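Local atomic coordinates of N-acetylglucosamine 2-epimerase (Xylella fastidiosa, PDB entry 3GT5), a protein that probably isomerises a sugar, perhaps by inverting the configuration at carbon 2 of an N-acylated glucosamine. Residues D305-W310 with G360-Y365; T167-Q172 with W218-M223; N175-E180 with Q250-K255. All blocks are in the same frame, centred on the assembly; numbering follows the deposited sequence.

In the fold
Contact 3 is the core of the set: segments of helices 172-189 and 247-263 run nearly parallel, and its centre is about 8 Å from that of the chain. Contact 2 is farther out, about 18 Å from the chain centre, but still mostly buried; its strands 170-171 and 220-221 precede those same helices, and its Gln172 probably hydrogen-bonds Trp253 of contact 3. Contact 1, about 19 Å out, is only partly buried, belongs to a separate small sheet, and touches contact 3 through Trp310 packing on Glu252. Contact 1 relies on charged groups, a tyrosine hydroxyl and a water, contact 2 adds strand pairing, and contact 3 sets a methionine-tryptophan core beside buried polar groups.

Contact 1: D305-W310 with G360-Y365; sequences DDKYFW and GDNRKY
Asp306 holds CG beside its backbone N (chi1 -72°), which swings the carboxylate across to Tyr365, where a similar torsion (chi1 -77°) brings the phenol in from the other segment. Tyr365 OH donates to Asp306 OD1 at 2.6 Å on the syn side, though tilted out of the carboxylate plane. That oxygen lies at the edge of the ring, with the two flat groups 77° apart. A water donates to Asp306 OD1 and to Asp305 OD1, both at 2.7 Å, and accepts from Gly360 N at 2.9 Å. The two carboxylates thus share a bridge, and Asp306 OD1 receives two donors. Glycine suits its place because Asp305 OD2, 3.6 Å from Gly360 CA, lies where a side chain would start. Gly360 CA also makes a CA-H...O contact with Asp305 O (3.4 Å). Lys307, bent at its second and fourth torsions, carries NZ across to Gly360 O (3.2 Å); the long chain also lets the ammonium reach Gly290 O and a salt bridge with Asp286. Strand 302-308 pairs here with 357-358, whose Leu357 touches Asp306 and Tyr365. From helix 329-346, Tyr341 touches Lys307 and hydrogen-bonds Asn362, and His345 packs on Asn362; helix 309-326 follows Tyr308.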
loop_
_atom_site.group_PDB
_atom_site.type_symbol
_atom_site.label_atom_id
_atom_site.label_comp_id
_atom_site.label_asym_id
_atom_site.label_seq_id
_atom_site.Cartn_x
_atom_site.Cartn_y
_atom_site.Cartn_z
ATOM N N ASP A 305 -1.558 -6.998 19.159
ATOM C CA ASP A 305 -1.550 -5.642 19.636
ATOM C C ASP A 305 -0.313 -4.838 19.236
ATOM O O ASP A 305 -0.207 -3.718 19.705
ATOM C CB ASP A 305 -1.782 -5.560 21.140
ATOM C CG ASP A 305 -0.641 -6.093 21.956
ATOM O OD1 ASP A 305 0.185 -6.878 21.461
ATOM O OD2 ASP A 305 -0.582 -5.699 23.146
ATOM N N ASP A 306 0.574 -5.394 18.396
ATOM C CA ASP A 306 1.670 -4.617 17.805
ATOM C C ASP A 306 1.083 -3.404 17.036
ATOM O O ASP A 306 -0.042 -3.457 16.495
ATOM C CB ASP A 306 2.554 -5.468 16.884
ATOM C CG ASP A 306 3.453 -6.472 17.637
ATOM O OD1 ASP A 306 3.662 -6.308 18.861
ATOM O OD2 ASP A 306 3.889 -7.422 16.989
ATOM N N LYS A 307 1.868 -2.331 16.982
ATOM C CA LYS A 307 1.482 -1.095 16.359
ATOM C C LYS A 307 2.394 -0.910 15.137
ATOM O O LYS A 307 3.605 -0.706 15.271
ATOM C CB LYS A 307 1.673 0.086 17.328
ATOM C CG LYS A 307 1.053 -0.094 18.720
ATOM C CD LYS A 307 -0.429 -0.206 18.743
ATOM C CE LYS A 307 -0.926 -0.641 20.182
ATOM N NZ LYS A 307 -0.559 0.310 21.284
ATOM N N TYR A 308 1.804 -0.971 13.942
ATOM C CA TYR A 308 2.537 -0.943 12.710
ATOM C C TYR A 308 2.405 0.445 12.076
ATOM O O TYR A 308 1.351 1.066 12.057
ATOM C CB TYR A 308 1.974 -1.956 11.731
ATOM C CG TYR A 308 2.441 -3.382 11.939
ATOM C CD1 TYR A 308 3.235 -4.003 11.014
ATOM C CD2 TYR A 308 2.023 -4.127 13.053
ATOM C CE1 TYR A 308 3.641 -5.327 11.188
ATOM C CE2 TYR A 308 2.426 -5.445 13.230
ATOM C CZ TYR A 308 3.203 -6.041 12.289
ATOM O OH TYR A 308 3.613 -7.348 12.462
ATOM N N PHE A 309 3.452 0.839 11.406
ATOM C CA PHE A 309 3.532 2.150 10.762
ATOM C C PHE A 309 2.368 2.389 9.784
ATOM O O PHE A 309 1.666 3.392 9.873
ATOM C CB PHE A 309 4.899 2.330 10.061
ATOM C CG PHE A 309 5.081 1.577 8.754
ATOM C CD1 PHE A 309 5.191 2.263 7.554
ATOM C CD2 PHE A 309 5.197 0.169 8.728
ATOM C CE1 PHE A 309 5.360 1.581 6.360
ATOM C CE2 PHE A 309 5.319 -0.511 7.527
ATOM C CZ PHE A 309 5.433 0.205 6.344
ATOM N N TRP A 310 2.157 1.415 8.904
ATOM C CA TRP A 310 1.250 1.595 7.771
ATOM C C TRP A 310 -0.205 1.641 8.205
ATOM O O TRP A 310 -1.054 2.317 7.600
ATOM C CB TRP A 310 1.484 0.522 6.716
ATOM C CG TRP A 310 1.053 -0.893 7.096
ATOM C CD1 TRP A 310 1.835 -1.870 7.595
ATOM C CD2 TRP A 310 -0.260 -1.448 6.961
ATOM N NE1 TRP A 310 1.087 -3.017 7.805
ATOM C CE2 TRP A 310 -0.191 -2.794 7.387
ATOM C CE3 TRP A 310 -1.482 -0.938 6.512
ATOM C CZ2 TRP A 310 -1.287 -3.646 7.382
ATOM C CZ3 TRP A 310 -2.606 -1.781 6.521
ATOM C CH2 TRP A 310 -2.492 -3.132 6.956
ATOM N N GLY A 360 2.964 -3.680 21.905
ATOM C CA GLY A 360 1.750 -3.047 22.398
ATOM C C GLY A 360 2.038 -1.945 23.410
ATOM O O GLY A 360 1.249 -0.969 23.531
ATOM N N ASP A 361 3.189 -2.074 24.087
ATOM C CA ASP A 361 3.715 -1.032 25.013
ATOM C C ASP A 361 4.536 0.091 24.345
ATOM O O ASP A 361 5.205 0.885 25.024
ATOM C CB ASP A 361 4.572 -1.699 26.081
ATOM C CG ASP A 361 3.763 -2.655 26.941
ATOM O OD1 ASP A 361 2.657 -2.251 27.395
ATOM O OD2 ASP A 361 4.228 -3.800 27.123
ATOM N N ASN A 362 4.479 0.152 23.009
ATOM C CA ASN A 362 5.167 1.174 22.250
ATOM C C ASN A 362 6.682 1.063 22.352
ATOM O O ASN A 362 7.392 2.065 22.208
ATOM C CB ASN A 362 4.666 2.576 22.673
ATOM C CG ASN A 362 3.232 2.786 22.381
ATOM O OD1 ASN A 362 2.719 2.283 21.370
ATOM N ND2 ASN A 362 2.535 3.510 23.265
ATOM N N ARG A 363 7.186 -0.154 22.538
ATOM C CA ARG A 363 8.639 -0.399 22.540
ATOM C C ARG A 363 9.123 -0.974 21.232
ATOM O O ARG A 363 8.447 -1.780 20.610
ATOM C CB ARG A 363 9.009 -1.348 23.675
ATOM C CG ARG A 363 8.683 -0.786 25.067
ATOM C CD ARG A 363 9.078 -1.785 26.183
ATOM N NE ARG A 363 8.475 -3.076 25.862
ATOM C CZ ARG A 363 8.485 -4.160 26.626
ATOM N NH1 ARG A 363 9.077 -4.164 27.822
ATOM N NH2 ARG A 363 7.861 -5.250 26.179
ATOM N N LYS A 364 10.329 -0.573 20.833
ATOM C CA LYS A 364 11.014 -1.107 19.670
ATOM C C LYS A 364 11.409 -2.563 19.826
ATOM O O LYS A 364 11.881 -2.965 20.876
ATOM C CB LYS A 364 12.330 -0.340 19.462
ATOM C CG LYS A 364 12.176 1.165 19.300
ATOM C CD LYS A 364 11.919 1.534 17.874
ATOM C CE LYS A 364 13.051 1.092 16.941
ATOM N NZ LYS A 364 14.402 1.504 17.413
ATOM N N TYR A 365 11.259 -3.344 18.767
ATOM C CA TYR A 365 11.768 -4.711 18.736
ATOM C C TYR A 365 13.261 -4.783 18.388
ATOM O O TYR A 365 13.991 -5.616 18.939
ATOM C CB TYR A 365 10.988 -5.577 17.748
ATOM C CG TYR A 365 9.636 -6.034 18.253
ATOM C CD1 TYR A 365 9.525 -7.056 19.202
ATOM C CD2 TYR A 365 8.463 -5.457 17.776
ATOM C CE1 TYR A 365 8.295 -7.487 19.648
ATOM C CE2 TYR A 365 7.217 -5.871 18.241
ATOM C CZ TYR A 365 7.140 -6.899 19.157
ATOM O OH TYR A 365 5.910 -7.315 19.588
HETATM O O HOH W 1 2.830 -6.528 21.384
#

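Contact 2: T167-Q172 with W218-M223; sequences TRYRGQ and WEHYDM
Tyr169 and His220 meet rim to rim: Tyr169 OH and His220 ND1 share a hydrogen bond of 2.7 Å, each heteroatom at the edge of the other ring, with the planes 53° apart. Tyr169 reaches there because its CG stands anti to the backbone N (chi1 172°), folding the ring forward along its own segment until CE2 is 3.6 Å from Gly171 CA. A glycine, with nothing beyond its CA, accommodates that ring. His220 is gripped at its far nitrogen by Pro242 O, while Glu219 CB covers one face of the imidazole; an aromatic with two polar atoms is well suited to bridging both partners.

On the other face of the ladder, Arg170 bends at its second torsion and turns its guanidinium back on its own chain. Arginine suits the place because a single NH1 serves two backbone carbonyls, Tyr169 O at 2.8 Å and Thr167 O at 2.9 Å, with Met223 CA over one face of the group. Gln172 is also curled, CG lying between the backbone N and carbonyl carbon (chi1 81°). Gln172 NE2 donates to Glu219 OE1 at 3.1 Å, on the syn side but out of the carboxylate plane, the amide and carboxylate being nearly perpendicular. A glutamine can do this while its OE1 accepts from Trp253; Glu219 OE2 is used by His249.

Arg170 N to Tyr221 O (3.1 Å) and Tyr221 N to Arg170 O (2.7 Å) make the hydrogen-bonded pair of a two-stranded antiparallel ladder, an arrangement of short strands joining the loops between helices, consistent with the alpha/alpha barrel of this epimerase family.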
loop_
_atom_site.group_PDB
_atom_site.type_symbol
_atom_site.label_atom_id
_atom_site.label_comp_id
_atom_site.label_asym_id
_atom_site.label_seq_id
_atom_site.Cartn_x
_atom_site.Cartn_y
_atom_site.Cartn_z
ATOM N N THR A 167 -2.830 -21.437 -7.619
ATOM C CA THR A 167 -3.368 -22.054 -6.392
ATOM C C THR A 167 -4.857 -21.730 -6.203
ATOM O O THR A 167 -5.431 -20.876 -6.883
ATOM C CB THR A 167 -2.579 -21.606 -5.139
ATOM O OG1 THR A 167 -2.943 -20.256 -4.815
ATOM C CG2 THR A 167 -1.051 -21.701 -5.384
ATOM N N ARG A 168 -5.483 -22.368 -5.221
ATOM C CA ARG A 168 -6.880 -22.093 -4.910
ATOM C C ARG A 168 -7.087 -20.902 -3.973
ATOM O O ARG A 168 -8.218 -20.566 -3.685
ATOM C CB ARG A 168 -7.572 -23.326 -4.316
ATOM C CG ARG A 168 -7.910 -24.335 -5.424
ATOM C CD ARG A 168 -8.625 -25.583 -4.892
ATOM N NE ARG A 168 -7.683 -26.328 -4.066
ATOM C CZ ARG A 168 -7.701 -26.410 -2.740
ATOM N NH1 ARG A 168 -6.769 -27.115 -2.128
ATOM N NH2 ARG A 168 -8.636 -25.825 -2.027
ATOM N N TYR A 169 -6.004 -20.315 -3.476
ATOM C CA TYR A 169 -6.120 -19.229 -2.509
ATOM C C TYR A 169 -6.761 -18.004 -3.229
ATOM O O TYR A 169 -6.377 -17.678 -4.368
ATOM C CB TYR A 169 -4.757 -18.853 -1.978
ATOM C CG TYR A 169 -4.791 -17.615 -1.124
ATOM C CD1 TYR A 169 -5.213 -17.679 0.185
ATOM C CD2 TYR A 169 -4.402 -16.384 -1.621
ATOM C CE1 TYR A 169 -5.281 -16.571 0.966
ATOM C CE2 TYR A 169 -4.475 -15.254 -0.842
ATOM C CZ TYR A 169 -4.908 -15.332 0.452
ATOM O OH TYR A 169 -4.996 -14.206 1.263
ATOM N N ARG A 170 -7.690 -17.330 -2.580
ATOM C CA ARG A 170 -8.174 -16.056 -3.057
ATOM C C ARG A 170 -8.008 -15.042 -1.895
ATOM O O ARG A 170 -8.364 -15.337 -0.725
ATOM C CB ARG A 170 -9.626 -16.174 -3.471
ATOM C CG ARG A 170 -9.866 -17.178 -4.617
ATOM C CD ARG A 170 -9.277 -16.720 -5.904
ATOM N NE ARG A 170 -9.494 -17.748 -6.938
ATOM C CZ ARG A 170 -8.663 -18.720 -7.254
ATOM N NH1 ARG A 170 -7.450 -18.835 -6.696
ATOM N NH2 ARG A 170 -9.040 -19.575 -8.210
ATOM N N GLY A 171 -7.552 -13.833 -2.237
ATOM C CA GLY A 171 -7.102 -12.868 -1.250
ATOM C C GLY A 171 -7.618 -11.487 -1.540
ATOM O O GLY A 171 -7.631 -11.068 -2.711
ATOM N N GLN A 172 -8.040 -10.769 -0.488
ATOM C CA GLN A 172 -8.533 -9.400 -0.682
ATOM C C GLN A 172 -7.346 -8.455 -0.958
ATOM O O GLN A 172 -7.528 -7.435 -1.672
ATOM C CB GLN A 172 -9.421 -8.909 0.492
ATOM C CG GLN A 172 -8.655 -8.396 1.721
ATOM C CD GLN A 172 -8.192 -6.956 1.537
ATOM O OE1 GLN A 172 -8.932 -6.174 0.941
ATOM N NE2 GLN A 172 -7.021 -6.602 2.065
ATOM N N TRP A 218 -12.588 -9.392 5.425
ATOM C CA TRP A 218 -11.674 -10.456 5.822
ATOM C C TRP A 218 -10.636 -10.671 4.719
ATOM O O TRP A 218 -10.898 -10.352 3.544
ATOM C CB TRP A 218 -12.500 -11.735 6.067
ATOM C CG TRP A 218 -11.739 -12.877 6.614
ATOM C CD1 TRP A 218 -11.340 -13.989 5.928
ATOM C CD2 TRP A 218 -11.293 -13.065 7.974
ATOM N NE1 TRP A 218 -10.659 -14.840 6.761
ATOM C CE2 TRP A 218 -10.618 -14.310 8.017
ATOM C CE3 TRP A 218 -11.399 -12.303 9.159
ATOM C CZ2 TRP A 218 -10.024 -14.809 9.188
ATOM C CZ3 TRP A 218 -10.829 -12.804 10.336
ATOM C CH2 TRP A 218 -10.165 -14.047 10.342
ATOM N N GLU A 219 -9.451 -11.174 5.056
ATOM C CA GLU A 219 -8.355 -11.257 4.102
ATOM C C GLU A 219 -8.416 -12.442 3.161
ATOM O O GLU A 219 -8.037 -12.324 1.991
ATOM C CB GLU A 219 -7.010 -11.335 4.805
ATOM C CG GLU A 219 -6.653 -10.135 5.653
ATOM C CD GLU A 219 -6.419 -8.874 4.857
ATOM O OE1 GLU A 219 -5.793 -8.921 3.770
ATOM O OE2 GLU A 219 -6.902 -7.801 5.309
ATOM N N HIS A 220 -8.855 -13.594 3.675
ATOM C CA HIS A 220 -8.615 -14.893 3.017
ATOM C C HIS A 220 -9.879 -15.638 2.618
ATOM O O HIS A 220 -10.829 -15.682 3.356
ATOM C CB HIS A 220 -7.847 -15.792 3.963
ATOM C CG HIS A 220 -6.679 -15.123 4.578
ATOM N ND1 HIS A 220 -5.696 -14.529 3.816
ATOM C CD2 HIS A 220 -6.346 -14.907 5.871
ATOM C CE1 HIS A 220 -4.771 -14.024 4.618
ATOM N NE2 HIS A 220 -5.146 -14.230 5.868
ATOM N N TYR A 221 -9.873 -16.184 1.411
ATOM C CA TYR A 221 -11.032 -16.845 0.863
ATOM C C TYR A 221 -10.652 -18.133 0.105
ATOM O O TYR A 221 -9.513 -18.370 -0.257
ATOM C CB TYR A 221 -11.806 -15.914 -0.095
ATOM C CG TYR A 221 -12.179 -14.601 0.517
ATOM C CD1 TYR A 221 -13.435 -14.383 1.091
ATOM C CD2 TYR A 221 -11.243 -13.563 0.552
ATOM C CE1 TYR A 221 -13.759 -13.133 1.685
ATOM C CE2 TYR A 221 -11.554 -12.333 1.143
ATOM C CZ TYR A 221 -12.812 -12.131 1.706
ATOM O OH TYR A 221 -13.139 -10.916 2.305
ATOM N N ASP A 222 -11.658 -18.984 -0.117
ATOM C CA ASP A 222 -11.472 -20.162 -0.923
ATOM C C ASP A 222 -11.694 -19.827 -2.404
ATOM O O ASP A 222 -11.988 -18.675 -2.734
ATOM C CB ASP A 222 -12.367 -21.331 -0.430
ATOM C CG ASP A 222 -13.882 -21.094 -0.593
ATOM O OD1 ASP A 222 -14.365 -20.262 -1.392
ATOM O OD2 ASP A 222 -14.641 -21.823 0.102
ATOM N N MET A 223 -11.636 -20.841 -3.263
ATOM C CA MET A 223 -11.775 -20.628 -4.712
ATOM C C MET A 223 -13.159 -20.100 -5.155
ATOM O O MET A 223 -13.307 -19.557 -6.271
ATOM C CB MET A 223 -11.440 -21.954 -5.433
ATOM C CG MET A 223 -12.535 -23.033 -5.382
ATOM S SD MET A 223 -11.961 -24.527 -6.287
ATOM C CE MET A 223 -11.884 -23.877 -7.953
HETATM O O HOH W 2 -10.915 -23.890 -2.306
HETATM O O HOH W 3 -5.123 -11.328 0.962
HETATM O O HOH W 4 -12.064 -19.324 -8.478
#

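Contact 3: N175-E180 with Q250-K255; sequences NMHMCE and QTEWAK
Met176 and Trp253 have the nearest CA atoms of the two helical segments, which run almost parallel, their axes 10.8 Å apart and inclined by 25°. Met176 extends from its helix with CG anti to the backbone N (chi1 -171°), and this sets CG over a face of the indole: Met176 CG sits 3.6 Å from the centroid of the five-membered ring of Trp253, a CH-pi contact. The sulfur follows obliquely, adding a Met-aromatic contact. One turn on, Cys179 SG touches Trp253 CZ3 at 3.8 Å, where a small, polarisable side chain fits beside the six-membered ring. Helix 192-211 packs on the same indole, whose N-H is already paired with Gln172.

Beyond the indole, the bent end of Met176 brings CE to 3.4 Å from Glu252 OE1 and also over one face of the His177 ring. Methionine is suited to this position, its unbranched chain spanning an aromatic and a carboxylate. In Glu252, CG lies anti to the backbone N and the chain stays extended beyond it, which carries the carboxylate over to His177, whose ring plane lies 74° from it. Glu252 OE2 comes close to His177 CE1, while the polar link runs through a water that donates to Glu252 OE1 at 2.8 Å and lies 3.2 Å from His177 NE2. The opposite ring nitrogen, His177 ND1, donates to Glu180 OE1 at 2.7 Å almost in the ring plane, which fixes the rotation of the imidazole; Glu180 OE2 in turn bonds Tyr377.

Two carboxylates are therefore brought close, the partly exposed Glu180 placing OE1 4.3 Å from OE2 of the buried Glu252. His177 thus stands between two acids, held directly by Glu180 and through water by Glu252, while the methionine and indole supply the apolar side of the interface.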
loop_
_atom_site.group_PDB
_atom_site.type_symbol
_atom_site.label_atom_id
_atom_site.label_comp_id
_atom_site.label_asym_id
_atom_site.label_seq_id
_atom_site.Cartn_x
_atom_site.Cartn_y
_atom_site.Cartn_z
ATOM N N ASN A 175 -6.233 -7.588 -4.491
ATOM C CA ASN A 175 -7.327 -6.873 -5.132
ATOM C C ASN A 175 -7.427 -5.439 -4.648
ATOM O O ASN A 175 -7.746 -4.518 -5.404
ATOM C CB ASN A 175 -8.613 -7.677 -4.945
ATOM C CG ASN A 175 -8.666 -8.842 -5.910
ATOM O OD1 ASN A 175 -8.934 -8.641 -7.088
ATOM N ND2 ASN A 175 -8.363 -10.075 -5.428
ATOM N N MET A 176 -7.163 -5.238 -3.355
ATOM C CA MET A 176 -7.114 -3.896 -2.750
ATOM C C MET A 176 -5.997 -3.042 -3.368
ATOM O O MET A 176 -6.238 -1.893 -3.800
ATOM C CB MET A 176 -6.902 -4.013 -1.234
ATOM C CG MET A 176 -7.038 -2.710 -0.455
ATOM S SD MET A 176 -6.463 -2.846 1.340
ATOM C CE MET A 176 -4.785 -3.194 0.961
ATOM N N HIS A 177 -4.787 -3.612 -3.461
ATOM C CA HIS A 177 -3.691 -2.903 -4.105
ATOM C C HIS A 177 -3.922 -2.737 -5.585
ATOM O O HIS A 177 -3.455 -1.759 -6.155
ATOM C CB HIS A 177 -2.348 -3.509 -3.766
ATOM C CG HIS A 177 -1.983 -3.283 -2.336
ATOM N ND1 HIS A 177 -1.698 -2.023 -1.850
ATOM C CD2 HIS A 177 -1.920 -4.125 -1.276
ATOM C CE1 HIS A 177 -1.451 -2.108 -0.551
ATOM N NE2 HIS A 177 -1.567 -3.371 -0.185
ATOM N N MET A 178 -4.599 -3.694 -6.217
ATOM C CA MET A 178 -4.935 -3.546 -7.632
ATOM C C MET A 178 -5.953 -2.407 -7.836
ATOM O O MET A 178 -5.857 -1.689 -8.808
ATOM C CB MET A 178 -5.431 -4.863 -8.259
ATOM C CG MET A 178 -5.420 -4.853 -9.813
ATOM S SD MET A 178 -3.795 -4.624 -10.575
ATOM C CE MET A 178 -3.166 -6.263 -10.194
ATOM N N CYS A 179 -6.905 -2.221 -6.924
ATOM C CA CYS A 179 -7.847 -1.089 -7.009
ATOM C C CYS A 179 -7.051 0.223 -6.956
ATOM O O CYS A 179 -7.238 1.120 -7.797
ATOM C CB CYS A 179 -8.919 -1.172 -5.909
ATOM S SG CYS A 179 -10.004 0.230 -5.761
ATOM N N GLU A 180 -6.121 0.311 -5.995
ATOM C CA GLU A 180 -5.206 1.441 -5.877
ATOM C C GLU A 180 -4.404 1.693 -7.163
ATOM O O GLU A 180 -4.301 2.870 -7.604
ATOM C CB GLU A 180 -4.249 1.157 -4.707
ATOM C CG GLU A 180 -3.104 2.119 -4.536
ATOM C CD GLU A 180 -2.013 1.543 -3.578
ATOM O OE1 GLU A 180 -2.086 0.326 -3.219
ATOM O OE2 GLU A 180 -1.068 2.273 -3.177
ATOM N N GLN A 250 -9.191 -1.935 6.524
ATOM C CA GLN A 250 -10.531 -1.370 6.510
ATOM C C GLN A 250 -10.412 0.128 6.194
ATOM O O GLN A 250 -11.191 0.681 5.399
ATOM C CB GLN A 250 -11.292 -1.604 7.822
ATOM C CG GLN A 250 -11.134 -2.991 8.389
ATOM C CD GLN A 250 -11.530 -4.084 7.433
ATOM O OE1 GLN A 250 -12.599 -3.997 6.811
ATOM N NE2 GLN A 250 -10.735 -5.151 7.370
ATOM N N THR A 251 -9.461 0.785 6.875
ATOM C CA THR A 251 -9.256 2.220 6.669
ATOM C C THR A 251 -8.653 2.507 5.298
ATOM O O THR A 251 -9.017 3.498 4.647
ATOM C CB THR A 251 -8.478 2.872 7.799
ATOM O OG1 THR A 251 -7.131 2.365 7.823
ATOM C CG2 THR A 251 -9.235 2.602 9.157
ATOM N N GLU A 252 -7.747 1.645 4.853
ATOM C CA GLU A 252 -7.191 1.777 3.500
ATOM C C GLU A 252 -8.288 1.690 2.463
ATOM O O GLU A 252 -8.287 2.460 1.497
ATOM C CB GLU A 252 -6.146 0.705 3.258
ATOM C CG GLU A 252 -5.397 0.804 1.940
ATOM C CD GLU A 252 -4.071 0.031 1.905
ATOM O OE1 GLU A 252 -3.668 -0.683 2.888
ATOM O OE2 GLU A 252 -3.379 0.104 0.860
ATOM N N TRP A 253 -9.218 0.758 2.624
ATOM C CA TRP A 253 -10.376 0.713 1.709
ATOM C C TRP A 253 -11.230 1.987 1.800
ATOM O O TRP A 253 -11.737 2.490 0.778
ATOM C CB TRP A 253 -11.234 -0.520 1.988
ATOM C CG TRP A 253 -10.857 -1.709 1.202
ATOM C CD1 TRP A 253 -10.348 -2.892 1.670
ATOM C CD2 TRP A 253 -10.936 -1.841 -0.221
ATOM N NE1 TRP A 253 -10.106 -3.745 0.631
ATOM C CE2 TRP A 253 -10.485 -3.139 -0.542
ATOM C CE3 TRP A 253 -11.354 -0.979 -1.257
ATOM C CZ2 TRP A 253 -10.409 -3.616 -1.876
ATOM C CZ3 TRP A 253 -11.290 -1.461 -2.580
ATOM C CH2 TRP A 253 -10.848 -2.764 -2.866
ATOM N N ALA A 254 -11.434 2.508 3.011
ATOM C CA ALA A 254 -12.186 3.740 3.180
ATOM C C ALA A 254 -11.551 4.866 2.351
ATOM O O ALA A 254 -12.264 5.631 1.657
ATOM C CB ALA A 254 -12.299 4.141 4.638
ATOM N N LYS A 255 -10.229 4.946 2.385
ATOM C CA LYS A 255 -9.482 5.911 1.574
ATOM C C LYS A 255 -9.693 5.677 0.073
ATOM O O LYS A 255 -9.976 6.619 -0.692
ATOM C CB LYS A 255 -8.006 5.835 1.936
ATOM C CG LYS A 255 -7.092 6.864 1.233
ATOM C CD LYS A 255 -5.618 6.457 1.210
ATOM C CE LYS A 255 -5.356 5.314 0.277
ATOM N NZ LYS A 255 -4.047 4.775 0.503
HETATM O O HOH W 5 -1.470 -2.495 2.852
#